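Local coordinates for protein of uncharacterized function (DUF1076) (Salmonella typhi, PDB 6IAI) that acts as a type III secretion system effector and E3/E4 ubiquitin ligase that binds K48- and K63-linked diubiquitin, at residues L46-K58 / V70-F82. Numbering follows the deposited sequence.
Sequences LIRDTAIQNGGRK and VSNRAVEGDNNTF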
loop_
_atom_site.group_PDB
_atom_site.type_symbol
_atom_site.label_atom_id
_atom_site.label_comp_id
_atom_site.label_asym_id
_atom_site.label_seq_id
_atom_site.Cartn_x
_atom_site.Cartn_y
_atom_site.Cartn_z
ATOM N N LEU A 46 -2.865 4.734 -9.856
ATOM C CA LEU A 46 -4.010 4.000 -9.353
ATOM C C LEU A 46 -4.153 4.213 -7.818
ATOM O O LEU A 46 -5.258 4.468 -7.353
ATOM C CB LEU A 46 -3.900 2.480 -9.689
ATOM C CG LEU A 46 -5.022 1.588 -9.136
ATOM C CD1 LEU A 46 -6.407 1.975 -9.759
ATOM C CD2 LEU A 46 -4.672 0.123 -9.289
ATOM N N ILE A 47 -3.049 4.137 -7.053
ATOM C CA ILE A 47 -3.087 4.355 -5.600
ATOM C C ILE A 47 -3.552 5.774 -5.281
ATOM O O ILE A 47 -4.487 5.934 -4.501
ATOM C CB ILE A 47 -1.755 3.994 -4.897
ATOM C CG1 ILE A 47 -1.376 2.511 -5.143
ATOM C CG2 ILE A 47 -1.832 4.321 -3.382
ATOM C CD1 ILE A 47 0.128 2.155 -4.787
ATOM N N ARG A 48 -2.947 6.788 -5.951
ATOM C CA ARG A 48 -3.263 8.215 -5.801
ATOM C C ARG A 48 -4.728 8.477 -6.097
ATOM O O ARG A 48 -5.423 8.987 -5.212
ATOM C CB ARG A 48 -2.336 9.090 -6.693
ATOM C CG ARG A 48 -0.873 9.088 -6.239
ATOM C CD ARG A 48 -0.032 10.156 -6.912
ATOM N NE ARG A 48 0.666 9.789 -8.145
ATOM C CZ ARG A 48 1.967 9.558 -8.282
ATOM N NH1 ARG A 48 2.777 9.667 -7.252
ATOM N NH2 ARG A 48 2.466 9.261 -9.466
ATOM N N ASP A 49 -5.222 8.076 -7.314
ATOM C CA ASP A 49 -6.627 8.253 -7.719
ATOM C C ASP A 49 -7.610 7.593 -6.751
ATOM O O ASP A 49 -8.616 8.203 -6.395
ATOM C CB ASP A 49 -6.878 7.743 -9.142
ATOM C CG ASP A 49 -6.219 8.541 -10.264
ATOM O OD1 ASP A 49 -5.695 9.655 -9.987
ATOM O OD2 ASP A 49 -6.236 8.058 -11.431
ATOM N N THR A 50 -7.308 6.368 -6.292
ATOM C CA THR A 50 -8.178 5.646 -5.354
ATOM C C THR A 50 -8.238 6.350 -3.997
ATOM O O THR A 50 -9.333 6.502 -3.443
ATOM C CB THR A 50 -7.791 4.158 -5.276
ATOM O OG1 THR A 50 -7.699 3.644 -6.604
ATOM C CG2 THR A 50 -8.799 3.346 -4.535
ATOM N N ALA A 51 -7.073 6.810 -3.474
ATOM C CA ALA A 51 -7.013 7.536 -2.204
ATOM C C ALA A 51 -7.787 8.861 -2.333
ATOM O O ALA A 51 -8.587 9.182 -1.454
ATOM C CB ALA A 51 -5.566 7.765 -1.793
ATOM N N ILE A 52 -7.617 9.575 -3.465
ATOM C CA ILE A 52 -8.332 10.815 -3.740
ATOM C C ILE A 52 -9.866 10.590 -3.691
ATOM O O ILE A 52 -10.564 11.296 -2.953
ATOM C CB ILE A 52 -7.857 11.477 -5.071
ATOM C CG1 ILE A 52 -6.456 12.095 -4.904
ATOM C CG2 ILE A 52 -8.867 12.551 -5.520
ATOM C CD1 ILE A 52 -5.693 12.264 -6.181
ATOM N N GLN A 53 -10.366 9.565 -4.421
ATOM C CA GLN A 53 -11.794 9.217 -4.475
ATOM C C GLN A 53 -12.378 8.892 -3.101
ATOM O O GLN A 53 -13.594 8.992 -2.928
ATOM C CB GLN A 53 -12.057 8.059 -5.463
ATOM C CG GLN A 53 -11.927 8.423 -6.950
ATOM C CD GLN A 53 -11.627 7.213 -7.841
ATOM O OE1 GLN A 53 -11.640 6.034 -7.419
ATOM N NE2 GLN A 53 -11.250 7.479 -9.083
ATOM N N ASN A 54 -11.519 8.531 -2.119
ATOM C CA ASN A 54 -11.943 8.175 -0.771
ATOM C C ASN A 54 -11.833 9.363 0.229
ATOM O O ASN A 54 -12.006 9.187 1.437
ATOM C CB ASN A 54 -11.187 6.926 -0.312
ATOM C CG ASN A 54 -12.008 5.974 0.539
ATOM O OD1 ASN A 54 -13.117 5.600 0.203
ATOM N ND2 ASN A 54 -11.454 5.488 1.626
ATOM N N GLY A 55 -11.584 10.553 -0.322
ATOM C CA GLY A 55 -11.480 11.844 0.359
ATOM C C GLY A 55 -10.842 11.895 1.725
ATOM O O GLY A 55 -11.490 12.342 2.675
ATOM N N GLY A 56 -9.570 11.474 1.824
ATOM C CA GLY A 56 -8.816 11.509 3.075
ATOM C C GLY A 56 -9.013 10.316 3.990
ATOM O O GLY A 56 -8.331 10.205 5.012
ATOM N N ARG A 57 -9.964 9.432 3.659
ATOM C CA ARG A 57 -10.209 8.200 4.417
ATOM C C ARG A 57 -9.266 7.164 3.880
ATOM O O ARG A 57 -8.983 7.145 2.681
ATOM C CB ARG A 57 -11.669 7.709 4.302
ATOM C CG ARG A 57 -12.611 8.522 5.165
ATOM C CD ARG A 57 -14.093 8.243 4.888
ATOM N NE ARG A 57 -14.494 8.722 3.557
ATOM C CZ ARG A 57 -14.765 9.995 3.253
ATOM N NH1 ARG A 57 -14.700 10.940 4.187
ATOM N NH2 ARG A 57 -15.115 10.329 2.016
ATOM N N LYS A 58 -8.743 6.337 4.762
ATOM C CA LYS A 58 -7.776 5.320 4.411
ATOM C C LYS A 58 -8.281 4.227 3.460
ATOM O O LYS A 58 -9.402 3.725 3.597
ATOM C CB LYS A 58 -7.201 4.681 5.685
ATOM C CG LYS A 58 -6.143 5.557 6.352
ATOM C CD LYS A 58 -5.852 5.074 7.760
ATOM C CE LYS A 58 -4.720 5.854 8.388
ATOM N NZ LYS A 58 -4.437 5.393 9.780
ATOM N N VAL A 70 -3.204 3.967 3.119
ATOM C CA VAL A 70 -2.876 5.189 2.404
ATOM C C VAL A 70 -4.097 6.114 2.330
ATOM O O VAL A 70 -5.231 5.671 2.160
ATOM C CB VAL A 70 -2.131 5.027 1.037
ATOM C CG1 VAL A 70 -1.668 3.610 0.712
ATOM C CG2 VAL A 70 -2.756 5.758 -0.126
ATOM N N SER A 71 -3.845 7.408 2.518
ATOM C CA SER A 71 -4.849 8.458 2.422
ATOM C C SER A 71 -4.270 9.664 1.763
ATOM O O SER A 71 -3.068 9.857 1.806
ATOM C CB SER A 71 -5.438 8.818 3.792
ATOM O OG SER A 71 -4.494 8.795 4.851
ATOM N N ASN A 72 -5.103 10.448 1.105
ATOM C CA ASN A 72 -4.683 11.744 0.578
ATOM C C ASN A 72 -5.035 12.778 1.698
ATOM O O ASN A 72 -5.350 12.346 2.817
ATOM C CB ASN A 72 -5.323 12.038 -0.794
ATOM C CG ASN A 72 -6.755 12.500 -0.758
ATOM O OD1 ASN A 72 -7.578 12.056 0.053
ATOM N ND2 ASN A 72 -7.078 13.403 -1.653
ATOM N N ARG A 73 -4.968 14.108 1.438
ATOM C CA ARG A 73 -5.262 15.133 2.478
ATOM C C ARG A 73 -4.363 14.925 3.706
ATOM O O ARG A 73 -4.831 14.928 4.841
ATOM C CB ARG A 73 -6.771 15.129 2.880
ATOM C CG ARG A 73 -7.685 15.487 1.729
ATOM C CD ARG A 73 -9.128 15.360 2.078
ATOM N NE ARG A 73 -9.937 15.693 0.908
ATOM C CZ ARG A 73 -11.261 15.796 0.915
ATOM N NH1 ARG A 73 -11.943 15.592 2.037
ATOM N NH2 ARG A 73 -11.914 16.104 -0.199
ATOM N N ALA A 74 -3.084 14.651 3.458
ATOM C CA ALA A 74 -2.106 14.416 4.508
ATOM C C ALA A 74 -1.884 15.734 5.291
ATOM O O ALA A 74 -1.692 15.714 6.506
ATOM C CB ALA A 74 -0.814 13.932 3.889
ATOM N N VAL A 75 -1.958 16.867 4.568
ATOM C CA VAL A 75 -1.888 18.236 5.072
ATOM C C VAL A 75 -3.079 19.033 4.503
ATOM O O VAL A 75 -3.530 18.761 3.389
ATOM C CB VAL A 75 -0.521 18.973 4.810
ATOM C CG1 VAL A 75 0.625 18.311 5.558
ATOM C CG2 VAL A 75 -0.193 19.076 3.333
ATOM N N GLU A 76 -3.566 20.032 5.258
ATOM C CA GLU A 76 -4.630 20.958 4.848
ATOM C C GLU A 76 -4.078 21.847 3.741
ATOM O O GLU A 76 -2.878 22.116 3.718
ATOM C CB GLU A 76 -5.048 21.843 6.030
ATOM C CG GLU A 76 -5.544 21.069 7.237
ATOM C CD GLU A 76 -6.971 20.547 7.152
ATOM O OE1 GLU A 76 -7.699 20.921 6.201
ATOM O OE2 GLU A 76 -7.375 19.807 8.079
ATOM N N GLY A 77 -4.931 22.261 2.821
ATOM C CA GLY A 77 -4.521 23.117 1.717
ATOM C C GLY A 77 -4.224 22.394 0.425
ATOM O O GLY A 77 -4.469 22.937 -0.663
ATOM N N ASP A 78 -3.641 21.186 0.530
ATOM C CA ASP A 78 -3.275 20.376 -0.632
ATOM C C ASP A 78 -3.795 18.948 -0.474
ATOM O O ASP A 78 -3.275 18.183 0.342
ATOM C CB ASP A 78 -1.755 20.413 -0.873
ATOM C CG ASP A 78 -1.324 19.955 -2.263
ATOM O OD1 ASP A 78 -2.110 19.226 -2.932
ATOM O OD2 ASP A 78 -0.208 20.327 -2.688
ATOM N N ASN A 79 -4.839 18.605 -1.250
ATOM C CA ASN A 79 -5.494 17.298 -1.219
ATOM C C ASN A 79 -4.632 16.205 -1.840
ATOM O O ASN A 79 -4.753 15.050 -1.448
ATOM C CB ASN A 79 -6.869 17.367 -1.900
ATOM C CG ASN A 79 -7.932 18.089 -1.101
ATOM O OD1 ASN A 79 -9.060 18.262 -1.564
ATOM N ND2 ASN A 79 -7.611 18.541 0.107
ATOM N N ASN A 80 -3.737 16.579 -2.775
ATOM C CA ASN A 80 -2.836 15.648 -3.448
ATOM C C ASN A 80 -1.518 15.487 -2.699
ATOM O O ASN A 80 -0.439 15.567 -3.285
ATOM C CB ASN A 80 -2.636 16.022 -4.925
ATOM C CG ASN A 80 -3.929 16.150 -5.699
ATOM O OD1 ASN A 80 -5.010 15.725 -5.256
ATOM N ND2 ASN A 80 -3.858 16.784 -6.862
ATOM N N THR A 81 -1.628 15.256 -1.391
ATOM C CA THR A 81 -0.528 14.938 -0.499
ATOM C C THR A 81 -0.931 13.595 0.070
ATOM O O THR A 81 -2.097 13.415 0.399
ATOM C CB THR A 81 -0.271 16.044 0.561
ATOM O OG1 THR A 81 -1.418 16.226 1.397
ATOM C CG2 THR A 81 0.118 17.343 -0.060
ATOM N N PHE A 82 0.001 12.630 0.120
ATOM C CA PHE A 82 -0.335 11.269 0.568
ATOM C C PHE A 82 0.461 10.821 1.752
ATOM O O PHE A 82 1.670 11.037 1.795
ATOM C CB PHE A 82 -0.212 10.259 -0.609
ATOM C CG PHE A 82 -0.911 10.742 -1.862
ATOM C CD1 PHE A 82 -0.261 11.587 -2.762
ATOM C CD2 PHE A 82 -2.240 10.409 -2.110
ATOM C CE1 PHE A 82 -0.937 12.108 -3.880
ATOM C CE2 PHE A 82 -2.911 10.921 -3.234
ATOM C CZ PHE A 82 -2.257 11.774 -4.107
HETATM O O HOH W 1 -7.775 8.938 1.128
HETATM O O HOH W 2 -9.810 14.235 -1.766
#
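Arg48 lays its aliphatic stem across one face of the Phe82 ring in a CH-pi contact, CG standing 4.0 Å from the ring centroid and 22° off its normal. Ala51 CB and Ile52 CD1 meet the same ring at its edge, the latter 4.0 Å from Phe82 CZ. Deeper in, the CG2 branches of Ile47 and Val70 touch at 3.7 Å, and Ala51 CB rests against the same Val70 methyl. Past the helix, a type I' turn from Asn54 to Arg57 brings the backbone to Asn72. With CG set between backbone N and carbonyl carbon (chi1 78°), the Asn72 amide crosses the Ile52 side chain at about a right angle, ND2 lying 3.6 Å from Ile52 CG1. OD1 receives a weak hydrogen bond from Gly56 N at 2.7 Å, and ND2 gives a weak one to Asn79 O. Water 1 sits between Ala51 O, Arg57 O and Asn72 N, accepting from the last; water 2 links Asn72 ND2 to Ile52 O. The extended Arg73 chain lays one guanidinium face over Gly55 CA, while Lys58 CA directs a C-H...O contact at Val70 O, 3.4 Å away. Farther out, helix 91-113 backs the apolar cluster through Leu112, which touches Ile47 and Phe82; its carbonyl oxygen binds Arg48 NH1, and Glu45 forms a salt bridge with Arg48 NE. In this N-terminal part of the effector, the end of helix 41-53 thus packs apolar groups on Val70 of strand 66-71 and on Phe82, whereas the turn meets Asn72 and Arg73 by polar and backbone contacts. The one direct hydrogen bond across the contact is weak, so water probably contributes to the polar link.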